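Local coordinates for aromatic-amino-acid aminotransferase (PDB 4F4E), which binds pyridoxal 5'-phosphate covalently and probably transfers amino groups between aromatic amino acids such as tyrosine and 2-oxoglutarate, at residues N190-E193 and P194-V198. Sequence-based numbering, arbitrary orientation.
Sequences NGYE and PGTIV
Thr-196 reaches back to Glu-193 and closes a type II beta turn that has Pro-194 and Gly-195 at its corners. The backbone bond of the turn, Thr-196 N to Glu-193 O, is 3.1 Å long with an N-H...O angle of 160°. The threonine side chain can be traced outward from CB, which lies 4.0 Å from CB of Tyr-192 and forks there. OG1 stands beside its own backbone N (chi1 -56°), which brings the hydroxyl to the same carbonyl: OG1 donates to Glu-193 O at 2.7 Å, so one oxygen accepts two bonds from one residue. The other branch, CG2, approaches the Tyr-192 ring obliquely, 3.9 Å from CD2, and CG2 of Val-198 adds a looser contact 4.2 Å from that same CD2. The bent Glu-193 chain lies beside the proline ring and points the same way, with OE1 3.2 Å from Pro-194 CD. Gly-195 takes the positive phi (92°) expected at the third position of such a turn. The turn ends the loop joining helix 182-189 to strand 197-201 of the mixed sheet; in that loop the Tyr-192 side chain packs on strands 146-150 and 167-174, and its backbone O accepts a hydrogen bond from Arg-227, the last residue of helix 214-227.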
ATOM      1  N   ASN A 190       3.633 -34.629   2.593  1.00 15.75           N
ATOM      2  CA  ASN A 190       4.651 -35.680   2.777  1.00 16.60           C
ATOM      3  C   ASN A 190       5.539 -35.945   1.555  1.00 16.42           C
ATOM      4  O   ASN A 190       6.475 -36.772   1.611  1.00 16.89           O
ATOM      5  CB  ASN A 190       3.980 -36.971   3.292  1.00 17.94           C
ATOM      6  CG  ASN A 190       3.915 -37.014   4.800  1.00 18.60           C
ATOM      7  OD1 ASN A 190       4.821 -36.510   5.504  1.00 20.69           O
ATOM      8  ND2 ASN A 190       2.874 -37.607   5.317  1.00 20.14           N
ATOM      9  N   GLY A 191       5.262 -35.264   0.461  1.00 15.62           N
ATOM     10  CA  GLY A 191       6.115 -35.263  -0.723  1.00 16.16           C
ATOM     11  C   GLY A 191       6.811 -33.965  -1.070  1.00 16.05           C
ATOM     12  O   GLY A 191       7.644 -33.933  -1.988  1.00 16.84           O
ATOM     13  N   TYR A 192       6.527 -32.888  -0.337  1.00 15.20           N
ATOM     14  CA  TYR A 192       7.141 -31.608  -0.638  1.00 15.36           C
ATOM     15  C   TYR A 192       8.572 -31.503  -0.128  1.00 15.69           C
ATOM     16  O   TYR A 192       8.912 -31.998   0.955  1.00 15.37           O
ATOM     17  CB  TYR A 192       6.320 -30.445  -0.061  1.00 14.57           C
ATOM     18  CG  TYR A 192       4.963 -30.242  -0.704  1.00 14.49           C
ATOM     19  CD1 TYR A 192       4.672 -30.721  -2.001  1.00 14.61           C
ATOM     20  CD2 TYR A 192       3.974 -29.521  -0.028  1.00 13.90           C
ATOM     21  CE1 TYR A 192       3.429 -30.495  -2.585  1.00 14.38           C
ATOM     22  CE2 TYR A 192       2.738 -29.315  -0.593  1.00 13.93           C
ATOM     23  CZ  TYR A 192       2.459 -29.783  -1.861  1.00 14.17           C
ATOM     24  OH  TYR A 192       1.226 -29.527  -2.393  1.00 13.55           O
ATOM     25  N   GLU A 193       9.411 -30.850  -0.920  1.00 16.62           N
ATOM     26  CA  GLU A 193      10.791 -30.679  -0.580  1.00 17.80           C
ATOM     27  C   GLU A 193      11.012 -29.630   0.512  1.00 16.88           C
ATOM     28  O   GLU A 193      10.244 -28.708   0.670  1.00 15.46           O
ATOM     29  CB  GLU A 193      11.596 -30.329  -1.827  1.00 19.65           C
ATOM     30  CG  GLU A 193      11.794 -31.528  -2.708  1.00 22.55           C
ATOM     31  CD  GLU A 193      12.446 -32.731  -1.975  1.00 25.31           C
ATOM     32  OE1 GLU A 193      13.557 -32.559  -1.403  1.00 29.74           O
ATOM     33  OE2 GLU A 193      11.869 -33.846  -1.987  1.00 28.19           O
ATOM     34  N   PRO A 194      12.116 -29.760   1.264  1.00 17.30           N
ATOM     35  CA  PRO A 194      12.442 -28.717   2.242  1.00 16.46           C
ATOM     36  C   PRO A 194      12.366 -27.309   1.663  1.00 15.75           C
ATOM     37  O   PRO A 194      12.853 -27.075   0.575  1.00 15.78           O
ATOM     38  CB  PRO A 194      13.879 -29.043   2.629  1.00 17.49           C
ATOM     39  CG  PRO A 194      14.011 -30.480   2.361  1.00 18.03           C
ATOM     40  CD  PRO A 194      13.198 -30.755   1.159  1.00 18.12           C
ATOM     41  N   GLY A 195      11.761 -26.383   2.405  1.00 15.15           N
ATOM     42  CA  GLY A 195      11.667 -24.960   1.994  1.00 14.08           C
ATOM     43  C   GLY A 195      10.411 -24.626   1.223  1.00 13.47           C
ATOM     44  O   GLY A 195      10.146 -23.434   0.946  1.00 12.98           O
ATOM     45  N   THR A 196       9.650 -25.646   0.820  1.00 13.06           N
ATOM     46  CA  THR A 196       8.375 -25.398   0.141  1.00 12.75           C
ATOM     47  C   THR A 196       7.494 -24.591   1.090  1.00 12.12           C
ATOM     48  O   THR A 196       7.405 -24.892   2.272  1.00 11.67           O
ATOM     49  CB  THR A 196       7.644 -26.720  -0.225  1.00 12.78           C
ATOM     50  OG1 THR A 196       8.525 -27.541  -1.018  1.00 13.30           O
ATOM     51  CG2 THR A 196       6.290 -26.465  -0.935  1.00 12.30           C
ATOM     52  N   ILE A 197       6.886 -23.547   0.538  1.00 11.77           N
ATOM     53  CA  ILE A 197       6.091 -22.613   1.288  1.00 11.34           C
ATOM     54  C   ILE A 197       4.654 -23.098   1.175  1.00 11.15           C
ATOM     55  O   ILE A 197       4.091 -23.152   0.085  1.00 11.84           O
ATOM     56  CB  ILE A 197       6.213 -21.205   0.706  1.00 10.93           C
ATOM     57  CG1 ILE A 197       7.663 -20.692   0.743  1.00 11.29           C
ATOM     58  CG2 ILE A 197       5.200 -20.267   1.352  1.00 10.48           C
ATOM     59  CD1 ILE A 197       7.982 -19.739  -0.396  1.00 11.15           C
ATOM     60  N   VAL A 198       4.035 -23.421   2.313  1.00 10.95           N
ATOM     61  CA  VAL A 198       2.702 -23.985   2.316  1.00 10.37           C
ATOM     62  C   VAL A 198       1.696 -22.950   2.856  1.00  9.79           C
ATOM     63  O   VAL A 198       1.765 -22.593   4.008  1.00  9.52           O
ATOM     64  CB  VAL A 198       2.640 -25.276   3.166  1.00 10.56           C
ATOM     65  CG1 VAL A 198       1.250 -25.906   3.007  1.00 10.61           C
ATOM     66  CG2 VAL A 198       3.728 -26.308   2.739  1.00 11.21           C
TER